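Local coordinates for protein 2-hydroxyhepta-2,4-diene-1, 7-dioateisomerase (Mycobacterium abscessus, PDB 3R6O) that is probably a magnesium-dependent enzyme of the fumarylacetoacetate hydrolase family, acting as a 2-hydroxyhepta-2,4-diene-1,7-dioate isomerase, at residues Y170-Y184 and L259-T271. Sequence-based numbering, arbitrary orientation. Where two conformers were deposited one is given.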
loop_
_atom_site.group_PDB
_atom_site.type_symbol
_atom_site.label_atom_id
_atom_site.label_comp_id
_atom_site.label_asym_id
_atom_site.label_seq_id
_atom_site.Cartn_x
_atom_site.Cartn_y
_atom_site.Cartn_z
ATOM N N TYR A 170 -1.787 8.308 14.270
ATOM C CA TYR A 170 -2.790 8.896 13.405
ATOM C C TYR A 170 -3.054 10.298 13.940
ATOM O O TYR A 170 -3.222 10.467 15.143
ATOM C CB TYR A 170 -4.064 8.053 13.417
ATOM C CG TYR A 170 -5.191 8.581 12.532
ATOM C CD1 TYR A 170 -4.966 8.905 11.185
ATOM C CD2 TYR A 170 -6.483 8.717 13.032
ATOM C CE1 TYR A 170 -6.011 9.379 10.369
ATOM C CE2 TYR A 170 -7.533 9.195 12.230
ATOM C CZ TYR A 170 -7.285 9.522 10.898
ATOM O OH TYR A 170 -8.329 10.000 10.128
ATOM N N ARG A 171 -3.073 11.307 13.063
ATOM C CA ARG A 171 -3.134 12.726 13.498
ATOM C C ARG A 171 -2.021 13.021 14.531
ATOM O O ARG A 171 -2.272 13.573 15.611
ATOM C CB ARG A 171 -4.504 13.120 14.058
ATOM C CG ARG A 171 -5.500 13.618 13.027
ATOM C CD ARG A 171 -6.024 12.492 12.141
ATOM N NE ARG A 171 -7.052 12.967 11.222
ATOM C CZ ARG A 171 -8.361 12.983 11.435
ATOM N NH1 ARG A 171 -8.907 12.574 12.588
ATOM N NH2 ARG A 171 -9.147 13.445 10.472
ATOM N N ILE A 172 -0.815 12.626 14.156
ATOM C CA ILE A 172 0.403 12.863 14.917
ATOM C C ILE A 172 0.679 14.350 14.920
ATOM O O ILE A 172 0.674 14.987 13.871
ATOM C CB ILE A 172 1.591 12.135 14.296
ATOM C CG1 ILE A 172 1.308 10.634 14.232
ATOM C CG2 ILE A 172 2.936 12.437 15.035
ATOM C CD1 ILE A 172 2.350 9.891 13.488
ATOM N N GLU A 173 0.904 14.902 16.106
ATOM C CA GLU A 173 1.181 16.320 16.228
ATOM C C GLU A 173 2.661 16.537 15.841
ATOM O O GLU A 173 3.537 15.680 16.106
ATOM C CB GLU A 173 0.835 16.782 17.659
ATOM C CG GLU A 173 0.179 18.175 17.788
ATOM C CD GLU A 173 -1.148 18.331 17.059
ATOM O OE1 GLU A 173 -1.765 17.328 16.639
ATOM O OE2 GLU A 173 -1.586 19.489 16.912
ATOM N N ARG A 174 2.932 17.661 15.192
ATOM C CA ARG A 174 4.270 18.032 14.762
ATOM C C ARG A 174 5.359 17.771 15.812
ATOM O O ARG A 174 6.353 17.142 15.507
ATOM C CB ARG A 174 4.271 19.517 14.400
ATOM C CG ARG A 174 5.315 19.936 13.440
ATOM C CD ARG A 174 5.111 21.420 13.085
ATOM N NE ARG A 174 3.760 21.628 12.532
ATOM C CZ ARG A 174 3.427 22.559 11.637
ATOM N NH1 ARG A 174 4.322 23.432 11.193
ATOM N NH2 ARG A 174 2.169 22.623 11.201
ATOM N N SER A 175 5.168 18.229 17.045
ATOM C CA SER A 175 6.230 18.156 18.048
ATOM C C SER A 175 6.475 16.726 18.552
ATOM O O SER A 175 7.493 16.450 19.170
ATOM C CB SER A 175 5.909 19.049 19.244
ATOM O OG SER A 175 4.859 18.469 19.982
ATOM N N GLN A 176 5.526 15.843 18.292
ATOM C CA GLN A 176 5.609 14.423 18.608
ATOM C C GLN A 176 6.016 13.548 17.427
ATOM O O GLN A 176 6.274 12.381 17.622
ATOM C CB GLN A 176 4.256 13.903 19.102
ATOM C CG GLN A 176 3.528 14.711 20.197
ATOM C CD GLN A 176 4.189 14.645 21.547
ATOM O OE1 GLN A 176 5.391 14.774 21.641
ATOM N NE2 GLN A 176 3.403 14.438 22.609
ATOM N N ALA A 177 6.106 14.100 16.216
ATOM C CA ALA A 177 6.514 13.329 15.032
ATOM C C ALA A 177 7.795 12.492 15.262
ATOM O O ALA A 177 7.870 11.344 14.844
ATOM C CB ALA A 177 6.722 14.245 13.870
ATOM N N ILE A 178 8.799 13.083 15.904
ATOM C CA ILE A 178 10.106 12.432 16.131
ATOM C C ILE A 178 9.973 11.124 16.936
ATOM O O ILE A 178 10.711 10.145 16.679
ATOM C CB ILE A 178 11.144 13.417 16.808
ATOM C CG1 ILE A 178 12.534 12.773 16.937
ATOM C CG2 ILE A 178 10.657 13.878 18.211
ATOM C CD1 ILE A 178 13.142 12.296 15.633
ATOM N N LYS A 179 9.023 11.101 17.878
ATOM C CA LYS A 179 8.730 9.918 18.702
ATOM C C LYS A 179 8.188 8.722 17.903
ATOM O O LYS A 179 8.226 7.592 18.419
ATOM C CB LYS A 179 7.736 10.267 19.816
ATOM N N HIS A 180 7.686 8.974 16.691
ATOM C CA HIS A 180 7.156 7.948 15.794
ATOM C C HIS A 180 8.101 7.515 14.675
ATOM O O HIS A 180 7.717 6.677 13.842
ATOM C CB HIS A 180 5.827 8.420 15.165
ATOM C CG HIS A 180 4.737 8.611 16.161
ATOM N ND1 HIS A 180 3.788 7.647 16.425
ATOM C CD2 HIS A 180 4.463 9.651 16.983
ATOM C CE1 HIS A 180 2.971 8.099 17.357
ATOM N NE2 HIS A 180 3.352 9.314 17.705
ATOM N N VAL A 181 9.301 8.102 14.600
ATOM C CA VAL A 181 10.241 7.742 13.549
ATOM C C VAL A 181 11.369 6.880 14.134
ATOM O O VAL A 181 12.098 7.295 15.020
ATOM C CB VAL A 181 10.774 9.002 12.783
ATOM C CG1 VAL A 181 11.928 8.642 11.906
ATOM C CG2 VAL A 181 9.615 9.654 11.950
ATOM N N ALA A 182 11.488 5.659 13.614
ATOM C CA ALA A 182 12.548 4.768 14.014
ATOM C C ALA A 182 13.858 5.215 13.385
ATOM O O ALA A 182 14.895 5.001 13.951
ATOM C CB ALA A 182 12.231 3.331 13.610
ATOM N N GLY A 183 13.822 5.774 12.172
ATOM C CA GLY A 183 15.055 6.258 11.562
ATOM C C GLY A 183 14.886 6.655 10.103
ATOM O O GLY A 183 13.780 6.979 9.670
ATOM N N TYR A 184 15.994 6.631 9.368
ATOM C CA TYR A 184 16.045 7.215 8.035
ATOM C C TYR A 184 16.764 6.287 7.060
ATOM O O TYR A 184 17.682 5.548 7.442
ATOM C CB TYR A 184 16.820 8.526 8.043
ATOM C CG TYR A 184 16.503 9.576 9.075
ATOM C CD1 TYR A 184 15.718 10.677 8.754
ATOM C CD2 TYR A 184 17.074 9.528 10.325
ATOM C CE1 TYR A 184 15.467 11.674 9.679
ATOM C CE2 TYR A 184 16.848 10.525 11.263
ATOM C CZ TYR A 184 16.043 11.603 10.937
ATOM O OH TYR A 184 15.837 12.589 11.876
ATOM N N LEU A 259 7.883 21.047 3.208
ATOM C CA LEU A 259 7.501 20.473 4.478
ATOM C C LEU A 259 8.674 19.699 5.063
ATOM O O LEU A 259 9.080 18.665 4.509
ATOM C CB LEU A 259 6.332 19.534 4.266
ATOM C CG LEU A 259 5.026 20.166 3.803
ATOM C CD1 LEU A 259 3.954 19.065 3.826
ATOM C CD2 LEU A 259 4.630 21.320 4.725
ATOM N N GLY A 260 9.179 20.152 6.207
ATOM C CA GLY A 260 10.222 19.402 6.930
ATOM C C GLY A 260 9.747 18.054 7.438
ATOM O O GLY A 260 8.528 17.764 7.447
ATOM N N PHE A 261 10.699 17.226 7.873
ATOM C CA PHE A 261 10.387 15.857 8.385
ATOM C C PHE A 261 9.197 15.783 9.356
ATOM O O PHE A 261 8.291 14.937 9.201
ATOM C CB PHE A 261 11.610 15.216 9.061
ATOM C CG PHE A 261 12.691 14.796 8.109
ATOM C CD1 PHE A 261 12.464 13.761 7.162
ATOM C CD2 PHE A 261 13.932 15.405 8.143
ATOM C CE1 PHE A 261 13.479 13.381 6.287
ATOM C CE2 PHE A 261 14.950 15.022 7.281
ATOM C CZ PHE A 261 14.729 14.008 6.347
ATOM N N ALA A 262 9.175 16.673 10.340
ATOM C CA ALA A 262 8.106 16.657 11.322
ATOM C C ALA A 262 6.758 16.983 10.677
ATOM O O ALA A 262 5.767 16.312 10.918
ATOM C CB ALA A 262 8.453 17.616 12.527
ATOM N N GLU A 263 6.745 17.975 9.803
ATOM C CA GLU A 263 5.532 18.386 9.111
ATOM C C GLU A 263 5.045 17.359 8.098
ATOM O O GLU A 263 3.837 17.248 7.866
ATOM C CB GLU A 263 5.770 19.709 8.391
ATOM C CG GLU A 263 6.000 20.880 9.261
ATOM C CD GLU A 263 6.442 22.102 8.446
ATOM O OE1 GLU A 263 7.616 22.150 7.951
ATOM O OE2 GLU A 263 5.591 23.012 8.305
ATOM N N VAL A 264 5.983 16.649 7.478
ATOM C CA VAL A 264 5.683 15.465 6.635
ATOM C C VAL A 264 4.890 14.418 7.427
ATOM O O VAL A 264 3.795 14.027 7.022
ATOM C CB VAL A 264 6.962 14.880 6.016
ATOM C CG1 VAL A 264 6.717 13.492 5.369
ATOM C CG2 VAL A 264 7.502 15.836 4.914
ATOM N N VAL A 265 5.398 14.050 8.604
ATOM C CA VAL A 265 4.730 13.053 9.432
ATOM C C VAL A 265 3.336 13.527 9.874
ATOM O O VAL A 265 2.358 12.754 9.831
ATOM C CB VAL A 265 5.584 12.673 10.641
ATOM C CG1 VAL A 265 4.782 11.808 11.618
ATOM C CG2 VAL A 265 6.866 11.958 10.180
ATOM N N GLU A 266 3.268 14.790 10.301
ATOM C CA GLU A 266 2.013 15.448 10.618
ATOM C C GLU A 266 1.021 15.443 9.460
ATOM O O GLU A 266 -0.138 15.050 9.647
ATOM C CB GLU A 266 2.272 16.891 11.061
ATOM C CG GLU A 266 1.037 17.681 11.436
ATOM C CD GLU A 266 1.356 19.119 11.795
ATOM O OE1 GLU A 266 2.130 19.763 11.076
ATOM O OE2 GLU A 266 0.884 19.577 12.837
ATOM N N THR A 267 1.438 15.918 8.282
ATOM C CA THR A 267 0.520 16.030 7.146
ATOM C C THR A 267 0.104 14.664 6.613
ATOM O O THR A 267 -1.082 14.454 6.314
ATOM C CB THR A 267 1.098 16.870 5.949
ATOM O OG1 THR A 267 1.446 18.164 6.402
ATOM C CG2 THR A 267 0.062 17.050 4.867
ATOM N N VAL A 268 1.046 13.725 6.492
ATOM C CA VAL A 268 0.687 12.382 6.016
ATOM C C VAL A 268 -0.259 11.699 7.007
ATOM O O VAL A 268 -1.313 11.178 6.618
ATOM C CB VAL A 268 1.916 11.509 5.763
ATOM C CG1 VAL A 268 1.493 10.023 5.546
ATOM C CG2 VAL A 268 2.718 12.071 4.577
ATOM N N SER A 269 0.090 11.746 8.292
ATOM C CA SER A 269 -0.711 11.057 9.299
ATOM C C SER A 269 -2.014 11.794 9.611
ATOM O O SER A 269 -2.864 11.271 10.310
ATOM C CB SER A 269 0.067 10.798 10.583
ATOM O OG SER A 269 0.200 11.967 11.377
ATOM N N ALA A 270 -2.179 13.008 9.135
ATOM C CA ALA A 270 -3.470 13.692 9.251
ATOM C C ALA A 270 -4.594 12.963 8.486
ATOM O O ALA A 270 -5.764 13.133 8.809
ATOM C CB ALA A 270 -3.363 15.158 8.799
ATOM N N THR A 271 -4.257 12.185 7.455
ATOM C CA THR A 271 -5.289 11.468 6.681
ATOM C C THR A 271 -5.053 9.957 6.532
ATOM O O THR A 271 -5.974 9.211 6.172
ATOM C CB THR A 271 -5.480 12.095 5.271
ATOM O OG1 THR A 271 -4.519 11.560 4.359
ATOM C CG2 THR A 271 -5.440 13.635 5.352
HETATM O O HOH W 1 -8.021 14.968 8.550
HETATM O O HOH W 2 -1.423 14.972 11.991
#
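Val-265 fills the centre of the interface: CG1 meets Ile-172 CD1 at 3.6 Å, while CG2 reaches Val-181 CG2 at 4.0 Å. Ala-177 packs its methyl against Val-265 CB and Ala-262. Farther along, Tyr-184 directs its edge at the face of Phe-261 in a T-shaped pair, centroids 5.4 Å apart and planes at 72°; its hydroxyl bonds to Glu-236 N. Helix 261–269 is laid against the connection between strands 155–165 and 181–192, adjacent and antiparallel in the FAH-family C-terminal region, and against the first residues of the latter strand; strand 155–165 carries the magnesium ligand Glu-160. Ser-269 OG, held between its backbone N and carbonyl carbon (chi1 76°), donates to Val-265 O one turn back and accepts from Ile-172 N at 3.0 Å. A water bridges Ile-172 O and Glu-266 O. One residue earlier, Arg-171 N bonds to Ser-269 O, and Arg-171 NE gives a 2.7 Å bond to Ala-270 O, which lies at the guanidinium edge but receives the donor from above the carbonyl plane. Arg-171 NH1 forms a salt bridge with Glu-321 of the second subunit. At the outer edge, Arg-174 joins two carboxylates in a salt-bridge network: NH2 bridges to Glu-266 OE1 at 2.9 Å, that carboxylate turned 90° to the guanidinium, whereas Glu-263 lies alongside and its OE2 pairs with NH1 through charge alone, well out of the guanidinium plane.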